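PDB 1S2X: Cag-Z from Helicobacter pylori, which is of unknown function but is encoded in the cag pathogenicity island, which specifies a type IV secretion system. Local coordinates for residues Q93-A98 with I180-N185; L10-A15 with L85-R90; D117-F122 with Q173-K178; N78-L83 with A128-L133. The protein carries 1 engineered substitution. All coordinates share one frame; numbering follows the deposited sequence.

Contact 1: Q93-A98 with I180-N185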
loop_
_atom_site.group_PDB
_atom_site.type_symbol
_atom_site.label_atom_id
_atom_site.label_comp_id
_atom_site.label_asym_id
_atom_site.label_seq_id
_atom_site.Cartn_x
_atom_site.Cartn_y
_atom_site.Cartn_z
ATOM N N GLN A 93 21.416 5.664 -5.554
ATOM C CA GLN A 93 22.661 5.036 -5.934
ATOM C C GLN A 93 22.785 5.046 -7.457
ATOM O O GLN A 93 23.809 5.436 -8.015
ATOM C CB GLN A 93 22.748 3.602 -5.414
ATOM C CG GLN A 93 23.534 2.648 -6.300
ATOM C CD GLN A 93 24.061 1.439 -5.546
ATOM O OE1 GLN A 93 24.624 0.508 -6.129
ATOM N NE2 GLN A 93 23.888 1.448 -4.225
ATOM N N GLU A 94 21.710 4.622 -8.117
ATOM C CA GLU A 94 21.673 4.695 -9.576
ATOM C C GLU A 94 21.920 6.146 -9.988
ATOM O O GLU A 94 22.804 6.430 -10.799
ATOM C CB GLU A 94 20.353 4.180 -10.138
ATOM C CG GLU A 94 20.192 2.669 -10.081
ATOM C CD GLU A 94 19.024 2.143 -10.890
ATOM O OE1 GLU A 94 18.545 2.811 -11.830
ATOM O OE2 GLU A 94 18.584 1.014 -10.586
ATOM N N LYS A 95 21.128 7.043 -9.398
ATOM C CA LYS A 95 21.226 8.463 -9.705
ATOM C C LYS A 95 22.665 8.948 -9.575
ATOM O O LYS A 95 23.167 9.694 -10.412
ATOM C CB LYS A 95 20.325 9.309 -8.806
ATOM C CG LYS A 95 19.872 10.591 -9.501
ATOM C CD LYS A 95 19.195 11.559 -8.538
ATOM C CE LYS A 95 20.062 12.785 -8.300
ATOM N NZ LYS A 95 19.239 14.021 -8.171
ATOM N N THR A 96 23.343 8.523 -8.508
ATOM C CA THR A 96 24.707 9.009 -8.330
ATOM C C THR A 96 25.615 8.474 -9.438
ATOM O O THR A 96 26.307 9.267 -10.078
ATOM C CB THR A 96 25.277 8.630 -6.955
ATOM O OG1 THR A 96 24.377 9.049 -5.927
ATOM C CG2 THR A 96 26.598 9.358 -6.706
ATOM N N PHE A 97 25.608 7.167 -9.647
ATOM C CA PHE A 97 26.422 6.499 -10.651
ATOM C C PHE A 97 26.148 7.033 -12.049
ATOM O O PHE A 97 27.039 6.987 -12.902
ATOM C CB PHE A 97 26.193 4.983 -10.663
ATOM C CG PHE A 97 27.150 4.244 -11.590
ATOM C CD1 PHE A 97 28.409 3.874 -11.153
ATOM C CD2 PHE A 97 26.779 3.924 -12.883
ATOM C CE1 PHE A 97 29.288 3.204 -11.984
ATOM C CE2 PHE A 97 27.644 3.256 -13.725
ATOM C CZ PHE A 97 28.903 2.895 -13.276
ATOM N N ALA A 98 24.944 7.541 -12.311
ATOM C CA ALA A 98 24.731 8.123 -13.639
ATOM C C ALA A 98 25.429 9.481 -13.752
ATOM O O ALA A 98 25.998 9.823 -14.789
ATOM C CB ALA A 98 23.255 8.262 -13.951
ATOM N N ILE A 180 10.658 14.165 -5.399
ATOM C CA ILE A 180 11.272 15.485 -5.533
ATOM C C ILE A 180 12.788 15.322 -5.566
ATOM O O ILE A 180 13.471 15.681 -6.516
ATOM C CB ILE A 180 10.897 16.412 -4.370
ATOM C CG1 ILE A 180 9.434 16.873 -4.393
ATOM C CG2 ILE A 180 11.822 17.615 -4.308
ATOM C CD1 ILE A 180 8.697 16.419 -5.636
ATOM N N ILE A 181 13.283 14.735 -4.486
ATOM C CA ILE A 181 14.716 14.520 -4.334
ATOM C C ILE A 181 15.308 13.810 -5.544
ATOM O O ILE A 181 16.241 14.316 -6.166
ATOM C CB ILE A 181 15.005 13.730 -3.042
ATOM C CG1 ILE A 181 14.473 14.387 -1.767
ATOM C CG2 ILE A 181 16.492 13.449 -2.896
ATOM C CD1 ILE A 181 15.045 13.769 -0.509
ATOM N N LEU A 182 14.779 12.645 -5.889
ATOM C CA LEU A 182 15.349 11.812 -6.933
ATOM C C LEU A 182 15.278 12.454 -8.309
ATOM O O LEU A 182 16.053 12.135 -9.214
ATOM C CB LEU A 182 14.609 10.468 -6.981
ATOM C CG LEU A 182 14.985 9.461 -5.901
ATOM C CD1 LEU A 182 14.098 8.222 -5.986
ATOM C CD2 LEU A 182 16.448 9.059 -6.009
ATOM N N SER A 183 14.329 13.367 -8.502
ATOM C CA SER A 183 14.163 13.881 -9.855
ATOM C C SER A 183 14.926 15.176 -10.117
ATOM O O SER A 183 14.850 15.668 -11.252
ATOM C CB SER A 183 12.669 14.111 -10.112
ATOM O OG SER A 183 12.199 15.159 -9.279
ATOM N N LYS A 184 15.613 15.697 -9.112
ATOM C CA LYS A 184 16.276 16.987 -9.126
ATOM C C LYS A 184 16.955 17.315 -10.454
ATOM O O LYS A 184 18.012 16.783 -10.765
ATOM C CB LYS A 184 17.339 17.081 -8.011
ATOM C CG LYS A 184 18.286 18.250 -8.244
ATOM C CD LYS A 184 17.531 19.562 -8.127
ATOM C CE LYS A 184 17.008 19.768 -6.719
ATOM N NZ LYS A 184 17.868 20.684 -5.913
ATOM N N ASN A 185 16.314 18.197 -11.212
ATOM C CA ASN A 185 16.763 18.623 -12.528
ATOM C C ASN A 185 18.281 18.807 -12.599
ATOM O O ASN A 185 18.973 18.857 -11.560
ATOM C CB ASN A 185 16.040 19.940 -12.909
ATOM C CG ASN A 185 14.525 19.765 -12.889
ATOM O OD1 ASN A 185 13.952 19.158 -13.790
ATOM N ND2 ASN A 185 13.877 20.312 -11.858
#
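Lys95 lays its long chain across the last turn of helix 161-183, over the backbone of Leu182 and up to the base of Lys184. Its CD sits 3.3 Å from the carbonyl O of Leu182, the shortest approach of the pair of segments. Farther out, NZ lies 3.6 Å from Ile181 O, too far to count as a hydrogen bond, and the same NZ is 3.6 Å from CB of Lys184. With CG turned away from the backbone N (chi1 -151°), the chain points over the gap between the helices, and bends at chi3 (110°) and chi4 bring the ammonium round to the carbonyl end of the other helix. Segments 93-98 and 180-185 belong to two of the three long helices of an all-helical protein; helix 105-135 packs against both, and this contact lies toward one end of the molecule. Leu182 takes part mostly through its backbone. Its side chain stays buried among Tyr88, Cys91 and Phe119, and CD2 comes no nearer than 4.5 Å to CD of Lys95. Lys184 offers CB to the approaching amine, while the rest of its chain, bent at three torsions, leads away from helix 74-101, so the two like charges do not meet head on. The carbonyls of Ile181 and Leu182, near the C-terminal end of the helix, would probably make a mildly negative environment for the charge on Lys95, whose NZ also has a long, weak ion pair with Glu99.

Contact 2: L10-A15 with L85-R90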
loop_
_atom_site.group_PDB
_atom_site.type_symbol
_atom_site.label_atom_id
_atom_site.label_comp_id
_atom_site.label_asym_id
_atom_site.label_seq_id
_atom_site.Cartn_x
_atom_site.Cartn_y
_atom_site.Cartn_z
ATOM N N LEU A 10 20.738 0.772 -15.155
ATOM C CA LEU A 10 20.247 2.049 -14.680
ATOM C C LEU A 10 18.782 2.254 -15.064
ATOM O O LEU A 10 18.301 1.561 -15.965
ATOM C CB LEU A 10 21.059 3.192 -15.288
ATOM C CG LEU A 10 22.511 3.324 -14.848
ATOM C CD1 LEU A 10 23.094 4.644 -15.334
ATOM C CD2 LEU A 10 22.612 3.193 -13.329
ATOM N N GLY A 11 18.114 3.200 -14.412
ATOM C CA GLY A 11 16.740 3.513 -14.781
ATOM C C GLY A 11 15.734 2.712 -13.972
ATOM O O GLY A 11 14.597 2.569 -14.409
ATOM N N PHE A 12 16.181 2.202 -12.835
ATOM C CA PHE A 12 15.371 1.402 -11.919
ATOM C C PHE A 12 14.524 0.370 -12.672
ATOM O O PHE A 12 13.299 0.465 -12.634
ATOM C CB PHE A 12 14.490 2.325 -11.082
ATOM C CG PHE A 12 13.881 1.632 -9.872
ATOM C CD1 PHE A 12 14.625 0.757 -9.108
ATOM C CD2 PHE A 12 12.560 1.872 -9.523
ATOM C CE1 PHE A 12 14.084 0.120 -8.004
ATOM C CE2 PHE A 12 12.012 1.242 -8.416
ATOM C CZ PHE A 12 12.767 0.365 -7.664
ATOM N N ASN A 13 15.203 -0.546 -13.328
ATOM C CA ASN A 13 14.821 -1.633 -14.179
ATOM C C ASN A 13 13.723 -2.500 -13.551
ATOM O O ASN A 13 13.584 -2.514 -12.336
ATOM C CB ASN A 13 15.997 -2.583 -14.452
ATOM C CG ASN A 13 16.892 -2.167 -15.595
ATOM O OD1 ASN A 13 16.515 -1.352 -16.437
ATOM N ND2 ASN A 13 18.102 -2.728 -15.631
ATOM N N GLU A 14 13.005 -3.223 -14.396
ATOM C CA GLU A 14 12.043 -4.204 -13.905
ATOM C C GLU A 14 12.762 -5.214 -13.022
ATOM O O GLU A 14 12.224 -5.712 -12.033
ATOM C CB GLU A 14 11.326 -4.877 -15.066
ATOM C CG GLU A 14 11.840 -4.548 -16.449
ATOM C CD GLU A 14 11.396 -3.211 -16.998
ATOM O OE1 GLU A 14 10.171 -3.006 -17.169
ATOM O OE2 GLU A 14 12.282 -2.363 -17.266
ATOM N N ALA A 15 14.008 -5.535 -13.348
ATOM C CA ALA A 15 14.731 -6.524 -12.550
ATOM C C ALA A 15 15.120 -5.973 -11.186
ATOM O O ALA A 15 15.141 -6.670 -10.172
ATOM C CB ALA A 15 15.977 -6.997 -13.288
ATOM N N LEU A 85 11.590 2.814 1.073
ATOM C CA LEU A 85 12.950 3.153 1.464
ATOM C C LEU A 85 13.951 2.454 0.546
ATOM O O LEU A 85 14.853 3.091 -0.002
ATOM C CB LEU A 85 13.181 2.794 2.928
ATOM C CG LEU A 85 14.533 3.200 3.523
ATOM C CD1 LEU A 85 14.711 4.710 3.502
ATOM C CD2 LEU A 85 14.673 2.656 4.934
ATOM N N ALA A 86 13.752 1.149 0.406
ATOM C CA ALA A 86 14.620 0.281 -0.367
ATOM C C ALA A 86 14.681 0.718 -1.837
ATOM O O ALA A 86 15.758 0.585 -2.422
ATOM C CB ALA A 86 14.198 -1.178 -0.310
ATOM N N SER A 87 13.571 1.199 -2.358
ATOM C CA SER A 87 13.401 1.710 -3.708
ATOM C C SER A 87 14.156 3.033 -3.861
ATOM O O SER A 87 14.806 3.285 -4.874
ATOM C CB SER A 87 11.917 1.904 -4.036
ATOM O OG SER A 87 11.246 0.676 -4.264
ATOM N N TYR A 88 14.055 3.867 -2.831
ATOM C CA TYR A 88 14.717 5.158 -2.764
ATOM C C TYR A 88 16.241 5.014 -2.765
ATOM O O TYR A 88 16.937 5.740 -3.458
ATOM C CB TYR A 88 14.327 5.908 -1.497
ATOM C CG TYR A 88 15.070 7.207 -1.277
ATOM C CD1 TYR A 88 15.951 7.354 -0.216
ATOM C CD2 TYR A 88 14.879 8.286 -2.129
ATOM C CE1 TYR A 88 16.634 8.538 -0.007
ATOM C CE2 TYR A 88 15.557 9.472 -1.923
ATOM C CZ TYR A 88 16.427 9.596 -0.865
ATOM O OH TYR A 88 17.100 10.780 -0.670
ATOM N N ASN A 89 16.684 4.058 -1.967
ATOM C CA ASN A 89 18.080 3.719 -1.775
ATOM C C ASN A 89 18.685 3.182 -3.065
ATOM O O ASN A 89 19.838 3.495 -3.364
ATOM C CB ASN A 89 18.207 2.709 -0.643
ATOM C CG ASN A 89 18.073 3.334 0.732
ATOM O OD1 ASN A 89 17.941 2.617 1.730
ATOM N ND2 ASN A 89 18.112 4.658 0.813
ATOM N N ARG A 90 17.924 2.401 -3.820
ATOM C CA ARG A 90 18.367 1.905 -5.126
ATOM C C ARG A 90 18.440 3.031 -6.148
ATOM O O ARG A 90 19.429 3.228 -6.857
ATOM C CB ARG A 90 17.424 0.806 -5.608
ATOM C CG ARG A 90 17.718 0.197 -6.963
ATOM C CD ARG A 90 19.199 -0.070 -7.179
ATOM N NE ARG A 90 19.522 -0.179 -8.605
ATOM C CZ ARG A 90 20.612 -0.773 -9.077
ATOM N NH1 ARG A 90 20.817 -0.823 -10.384
ATOM N NH2 ARG A 90 21.498 -1.320 -8.256
#
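Ser87 OG, hydrogen-bonded to the carbonyl O of Leu83 one turn back in its own helix, has CZ of the Phe12 ring resting 3.7 Å away. Phe12 comes from the loop just ahead of helix 14-23, and this N-terminal loop packs on the flank of helix 74-101, one of the long helices of the all-helical bundle. Its other touch is with Arg90: CD1 and CE1 each stand 3.8 Å from CG of Arg90, and CE1 is 4.2 Å from CB. Only the aliphatic base of the arginine is used here. The chain then bends at chi2 (43°) and carries the guanidinium off to Glu94, whose carboxylate makes a salt bridge with Arg90 NE and also accepts a hydrogen bond from the backbone N of Phe12. One acid one turn along the helix thus secures both partners. The loop turns sharply here, with positive phi at both Gly11 (92°) and Phe12, and Gly11 O is bonded by Asn118. Ile20 and Cys91 add further apolar cover. No hydrogen bond joins the two segments directly, which implies that their fit rests on van der Waals contact of the ring with the Arg90 methylenes and with Ser87, while Glu94 supplies the polar tie and probably balances much of the arginine charge, with weak, long ion pairs to Glu9 and Glu16 besides.

Contact 3: D117-F122 with Q173-K178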
loop_
_atom_site.group_PDB
_atom_site.type_symbol
_atom_site.label_atom_id
_atom_site.label_comp_id
_atom_site.label_asym_id
_atom_site.label_seq_id
_atom_site.Cartn_x
_atom_site.Cartn_y
_atom_site.Cartn_z
ATOM N N ASP A 117 10.703 8.462 -12.253
ATOM C CA ASP A 117 9.380 8.127 -12.756
ATOM C C ASP A 117 9.048 6.665 -12.455
ATOM O O ASP A 117 7.891 6.329 -12.226
ATOM C CB ASP A 117 9.245 8.333 -14.259
ATOM C CG ASP A 117 9.133 9.765 -14.721
ATOM O OD1 ASP A 117 8.810 10.668 -13.925
ATOM O OD2 ASP A 117 9.360 9.997 -15.925
ATOM N N ASN A 118 10.060 5.798 -12.464
ATOM C CA ASN A 118 9.778 4.401 -12.157
ATOM C C ASN A 118 9.689 4.202 -10.645
ATOM O O ASN A 118 9.018 3.272 -10.190
ATOM C CB ASN A 118 10.832 3.473 -12.763
ATOM C CG ASN A 118 10.687 3.367 -14.268
ATOM O OD1 ASN A 118 9.643 3.718 -14.826
ATOM N ND2 ASN A 118 11.735 2.880 -14.926
ATOM N N PHE A 119 10.370 5.071 -9.901
ATOM C CA PHE A 119 10.266 5.082 -8.442
ATOM C C PHE A 119 8.848 5.523 -8.073
ATOM O O PHE A 119 8.168 4.895 -7.262
ATOM C CB PHE A 119 11.306 5.977 -7.774
ATOM C CG PHE A 119 11.083 6.243 -6.294
ATOM C CD1 PHE A 119 10.420 7.380 -5.855
ATOM C CD2 PHE A 119 11.530 5.353 -5.340
ATOM C CE1 PHE A 119 10.196 7.619 -4.511
ATOM C CE2 PHE A 119 11.300 5.569 -3.987
ATOM C CZ PHE A 119 10.622 6.696 -3.572
ATOM N N ASN A 120 8.410 6.621 -8.690
ATOM C CA ASN A 120 7.093 7.137 -8.352
ATOM C C ASN A 120 6.011 6.086 -8.622
ATOM O O ASN A 120 5.092 5.941 -7.819
ATOM C CB ASN A 120 6.759 8.407 -9.130
ATOM C CG ASN A 120 5.563 9.128 -8.525
ATOM O OD1 ASN A 120 5.464 9.230 -7.301
ATOM N ND2 ASN A 120 4.650 9.635 -9.344
ATOM N N ASN A 121 6.134 5.385 -9.738
ATOM C CA ASN A 121 5.122 4.461 -10.226
ATOM C C ASN A 121 5.145 3.110 -9.545
ATOM O O ASN A 121 4.098 2.506 -9.248
ATOM C CB ASN A 121 5.300 4.293 -11.750
ATOM C CG ASN A 121 4.794 5.565 -12.424
ATOM O OD1 ASN A 121 5.186 5.894 -13.535
ATOM N ND2 ASN A 121 3.919 6.267 -11.715
ATOM N N PHE A 122 6.358 2.618 -9.288
ATOM C CA PHE A 122 6.450 1.324 -8.614
ATOM C C PHE A 122 5.957 1.435 -7.177
ATOM O O PHE A 122 5.259 0.556 -6.668
ATOM C CB PHE A 122 7.892 0.851 -8.687
ATOM C CG PHE A 122 8.244 -0.338 -7.812
ATOM C CD1 PHE A 122 8.891 -0.156 -6.606
ATOM C CD2 PHE A 122 7.932 -1.629 -8.195
ATOM C CE1 PHE A 122 9.214 -1.235 -5.806
ATOM C CE2 PHE A 122 8.267 -2.713 -7.408
ATOM C CZ PHE A 122 8.923 -2.520 -6.207
ATOM N N GLN A 173 2.844 10.722 0.845
ATOM C CA GLN A 173 3.369 12.078 0.957
ATOM C C GLN A 173 4.894 12.052 0.950
ATOM O O GLN A 173 5.539 12.925 0.376
ATOM C CB GLN A 173 2.860 12.796 2.211
ATOM C CG GLN A 173 1.585 13.593 1.970
ATOM C CD GLN A 173 1.039 14.285 3.199
ATOM O OE1 GLN A 173 0.430 13.652 4.066
ATOM N NE2 GLN A 173 1.244 15.609 3.286
ATOM N N ASP A 174 5.444 11.027 1.595
ATOM C CA ASP A 174 6.896 10.877 1.615
ATOM C C ASP A 174 7.451 10.400 0.271
ATOM O O ASP A 174 8.572 10.781 -0.087
ATOM C CB ASP A 174 7.296 9.916 2.727
ATOM C CG ASP A 174 8.797 9.802 2.904
ATOM O OD1 ASP A 174 9.309 8.714 2.546
ATOM O OD2 ASP A 174 9.430 10.761 3.396
ATOM N N ILE A 175 6.705 9.579 -0.455
ATOM C CA ILE A 175 7.050 9.140 -1.803
ATOM C C ILE A 175 7.204 10.368 -2.702
ATOM O O ILE A 175 8.166 10.439 -3.469
ATOM C CB ILE A 175 5.989 8.201 -2.389
ATOM C CG1 ILE A 175 6.035 6.773 -1.823
ATOM C CG2 ILE A 175 6.070 8.161 -3.901
ATOM C CD1 ILE A 175 4.829 5.939 -2.209
ATOM N N GLY A 176 6.256 11.294 -2.549
ATOM C CA GLY A 176 6.219 12.571 -3.242
ATOM C C GLY A 176 7.434 13.427 -2.942
ATOM O O GLY A 176 8.009 14.081 -3.820
ATOM N N THR A 177 7.866 13.426 -1.682
ATOM C CA THR A 177 9.091 14.122 -1.305
ATOM C C THR A 177 10.350 13.409 -1.765
ATOM O O THR A 177 11.378 14.036 -2.041
ATOM C CB THR A 177 9.174 14.262 0.228
ATOM O OG1 THR A 177 7.995 14.959 0.622
ATOM C CG2 THR A 177 10.388 15.085 0.627
ATOM N N LYS A 178 10.273 12.080 -1.836
ATOM C CA LYS A 178 11.447 11.336 -2.290
ATOM C C LYS A 178 11.554 11.459 -3.806
ATOM O O LYS A 178 12.636 11.446 -4.390
ATOM C CB LYS A 178 11.374 9.884 -1.829
ATOM C CG LYS A 178 11.767 9.655 -0.373
ATOM C CD LYS A 178 11.477 8.223 0.040
ATOM C CE LYS A 178 12.405 7.741 1.148
ATOM N NZ LYS A 178 11.891 8.101 2.501
#
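Phe119 drives its ring into the backbone of Ile175 and the side chain of Lys178, where helices 105-135 and 161-183 pack as an antiparallel pair. Over segments 117-122 and 173-178 the helix axes run at 174° and come within 9.9 Å. Ring atom CE1 lies 3.6 Å from Ile175 O, which sits at the ring edge and in its plane, so that a slightly positive C-H points toward a carbonyl oxygen. CE1 and CZ also both meet CB of Lys178, CE1 at 3.7 Å. The trans chi1 of Phe119 (169°) extends the ring across the gap rather than along its own helix. Beside it, Asn120 OD1 touches CG2 of Ile175 at 3.6 Å, the two side chains meeting at about a right angle, and CE1 of Phe119 reaches the same methyl at 4.2 Å.

The next shell sets these groups in place. Leu182, Ser87 and Cys91 pack on the Phe119 ring, and Ile175 also leans on Thr123, Cys124 and Val127 of helix 105-135, which continues past the segment. Lys178 sets off facing Phe119, then its chain turns aside to make a cation-pi contact with Tyr88 of helix 74-101. Three helices therefore share this one lysine: its methylenes serve Phe119, and its ammonium meets the Tyr88 ring and is paired with an acid of its own helix. That last partner is Asp174, whose OD1 receives Lys178 NZ at 2.7 Å through its syn lone pair.

Contact 4: N78-L83 with A128-L133; sequences NYLNNL and ARISDL
Ile130 packs against both Leu80 and Tyr79, joining helices 105-135 and 74-101 as an antiparallel pair in the long helical bundle. Segments 78-83 and 128-133 run at 178° to each other, with axes 11.1 Å apart. Starting at the root of the isoleucine, CB is 3.9 Å from CD1 of Leu80, and the branch methyl CG2 presses closer to that same CD1, at 3.6 Å; the two side chains slide past each other in opposite senses. Along the other branch, CG1 lies 4.2 Å from CD2 of Tyr79. A chi1 of -93°, turned well off the staggered position, swings this branch toward the tyrosine, and its tip CD1 comes to 3.9 Å from ring atom CE2. The same CD1 also covers part of one face of the Arg129 guanidinium. Phe164 and Leu168 of helix 161-183 close over Ile130 and Leu80 respectively, while Met28 touches Tyr79, Arg129 and Ile130. Glu126 organises the polar end, accepting a hydrogen bond from Tyr79 OH at OE2 and forming a salt bridge with Arg129 NE through OE1. Tyr79 OH meanwhile lies in the plane of the guanidinium, at its edge, 3.9 Å from NH2.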
loop_
_atom_site.group_PDB
_atom_site.type_symbol
_atom_site.label_atom_id
_atom_site.label_comp_id
_atom_site.label_asym_id
_atom_site.label_seq_id
_atom_site.Cartn_x
_atom_site.Cartn_y
_atom_site.Cartn_z
ATOM N N ASN A 78 4.427 -1.034 7.601
ATOM C CA ASN A 78 5.872 -1.243 7.642
ATOM C C ASN A 78 6.367 -1.823 6.314
ATOM O O ASN A 78 7.426 -1.418 5.824
ATOM C CB ASN A 78 6.285 -2.139 8.799
ATOM C CG ASN A 78 5.860 -1.682 10.180
ATOM O OD1 ASN A 78 5.605 -0.511 10.485
ATOM N ND2 ASN A 78 5.777 -2.654 11.087
ATOM N N TYR A 79 5.603 -2.751 5.744
ATOM C CA TYR A 79 5.962 -3.305 4.441
ATOM C C TYR A 79 6.169 -2.163 3.442
ATOM O O TYR A 79 7.206 -2.069 2.787
ATOM C CB TYR A 79 4.916 -4.292 3.909
ATOM C CG TYR A 79 5.117 -4.582 2.434
ATOM C CD1 TYR A 79 6.146 -5.411 1.996
ATOM C CD2 TYR A 79 4.286 -4.022 1.475
ATOM C CE1 TYR A 79 6.328 -5.668 0.650
ATOM C CE2 TYR A 79 4.464 -4.273 0.127
ATOM C CZ TYR A 79 5.492 -5.101 -0.284
ATOM O OH TYR A 79 5.663 -5.353 -1.631
ATOM N N LEU A 80 5.186 -1.272 3.332
ATOM C CA LEU A 80 5.308 -0.158 2.401
ATOM C C LEU A 80 6.473 0.768 2.723
ATOM O O LEU A 80 7.162 1.189 1.786
ATOM C CB LEU A 80 4.008 0.650 2.365
ATOM C CG LEU A 80 2.875 -0.124 1.673
ATOM C CD1 LEU A 80 1.556 0.600 1.853
ATOM C CD2 LEU A 80 3.246 -0.334 0.208
ATOM N N ASN A 81 6.677 1.076 4.001
ATOM C CA ASN A 81 7.811 1.935 4.359
ATOM C C ASN A 81 9.123 1.285 3.934
ATOM O O ASN A 81 9.988 1.919 3.332
ATOM C CB ASN A 81 7.814 2.237 5.861
ATOM C CG ASN A 81 8.804 3.316 6.242
ATOM O OD1 ASN A 81 8.436 4.481 6.441
ATOM N ND2 ASN A 81 10.081 2.949 6.354
ATOM N N ASN A 82 9.305 0.006 4.248
ATOM C CA ASN A 82 10.503 -0.730 3.876
ATOM C C ASN A 82 10.730 -0.715 2.367
ATOM O O ASN A 82 11.826 -0.455 1.885
ATOM C CB ASN A 82 10.406 -2.182 4.332
ATOM C CG ASN A 82 10.326 -2.284 5.845
ATOM O OD1 ASN A 82 10.413 -1.263 6.529
ATOM N ND2 ASN A 82 10.160 -3.506 6.341
ATOM N N LEU A 83 9.666 -1.015 1.625
ATOM C CA LEU A 83 9.701 -1.018 0.175
ATOM C C LEU A 83 10.072 0.338 -0.395
ATOM O O LEU A 83 10.919 0.465 -1.275
ATOM C CB LEU A 83 8.319 -1.414 -0.388
ATOM C CG LEU A 83 8.266 -1.380 -1.923
ATOM C CD1 LEU A 83 8.093 -2.789 -2.461
ATOM C CD2 LEU A 83 7.161 -0.459 -2.407
ATOM N N ALA A 128 -1.237 1.401 -3.566
ATOM C CA ALA A 128 -2.624 1.203 -3.992
ATOM C C ALA A 128 -3.064 -0.246 -3.860
ATOM O O ALA A 128 -4.196 -0.612 -3.546
ATOM C CB ALA A 128 -2.809 1.642 -5.436
ATOM N N ARG A 129 -2.129 -1.155 -4.109
ATOM C CA ARG A 129 -2.486 -2.562 -3.973
ATOM C C ARG A 129 -2.779 -2.883 -2.513
ATOM O O ARG A 129 -3.747 -3.544 -2.140
ATOM C CB ARG A 129 -1.334 -3.379 -4.552
ATOM C CG ARG A 129 -1.425 -4.867 -4.262
ATOM C CD ARG A 129 -0.329 -5.614 -5.015
ATOM N NE ARG A 129 0.860 -5.756 -4.173
ATOM C CZ ARG A 129 0.996 -6.710 -3.260
ATOM N NH1 ARG A 129 0.033 -7.599 -3.067
ATOM N NH2 ARG A 129 2.103 -6.776 -2.538
ATOM N N ILE A 130 -1.889 -2.397 -1.644
ATOM C CA ILE A 130 -2.038 -2.629 -0.216
ATOM C C ILE A 130 -3.277 -1.883 0.275
ATOM O O ILE A 130 -3.995 -2.422 1.117
ATOM C CB ILE A 130 -0.822 -2.202 0.609
ATOM C CG1 ILE A 130 0.196 -3.330 0.848
ATOM C CG2 ILE A 130 -1.253 -1.631 1.949
ATOM C CD1 ILE A 130 0.568 -4.091 -0.403
ATOM N N SER A 131 -3.487 -0.678 -0.264
ATOM C CA SER A 131 -4.677 0.069 0.122
ATOM C C SER A 131 -5.968 -0.681 -0.231
ATOM O O SER A 131 -6.883 -0.770 0.592
ATOM C CB SER A 131 -4.701 1.440 -0.544
ATOM O OG SER A 131 -5.856 2.130 -0.094
ATOM N N ASP A 132 -6.045 -1.224 -1.435
ATOM C CA ASP A 132 -7.170 -2.048 -1.869
ATOM C C ASP A 132 -7.342 -3.275 -0.984
ATOM O O ASP A 132 -8.449 -3.641 -0.594
ATOM C CB ASP A 132 -6.962 -2.480 -3.323
ATOM C CG ASP A 132 -7.227 -1.389 -4.337
ATOM O OD1 ASP A 132 -6.869 -1.578 -5.516
ATOM O OD2 ASP A 132 -7.794 -0.337 -3.987
ATOM N N LEU A 133 -6.257 -3.956 -0.616
ATOM C CA LEU A 133 -6.404 -5.107 0.264
ATOM C C LEU A 133 -6.963 -4.719 1.626
ATOM O O LEU A 133 -7.813 -5.402 2.192
ATOM C CB LEU A 133 -5.046 -5.799 0.429
ATOM C CG LEU A 133 -4.949 -6.951 1.432
ATOM C CD1 LEU A 133 -5.646 -8.201 0.921
ATOM C CD2 LEU A 133 -3.474 -7.233 1.732
#

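How the contacts relate
Going along the chain from the N terminus, contact 2 closes the first loop, bringing 10-15 back onto 85-90. Contact 4 opens at 78-83 inside that loop and closes at 128-133 beyond it, so the two cross. Contact 1 opens at 93-98, after contact 2 has closed, and spans nearly the rest of the modelled chain to 180-185. Contact 3, joining 117-122 to 173-178, is nested within it, and contact 4 crosses both. Together they tie helix 74-101 to 105-135, 105-135 to 161-183, and 161-183 back to 74-101, with the N-terminal loop packed against the flank of helix 74-101. Contacts 1, 2 and 3 touch one another; contact 4, near the chain centre, meets contact 3 through Leu83 and Phe122.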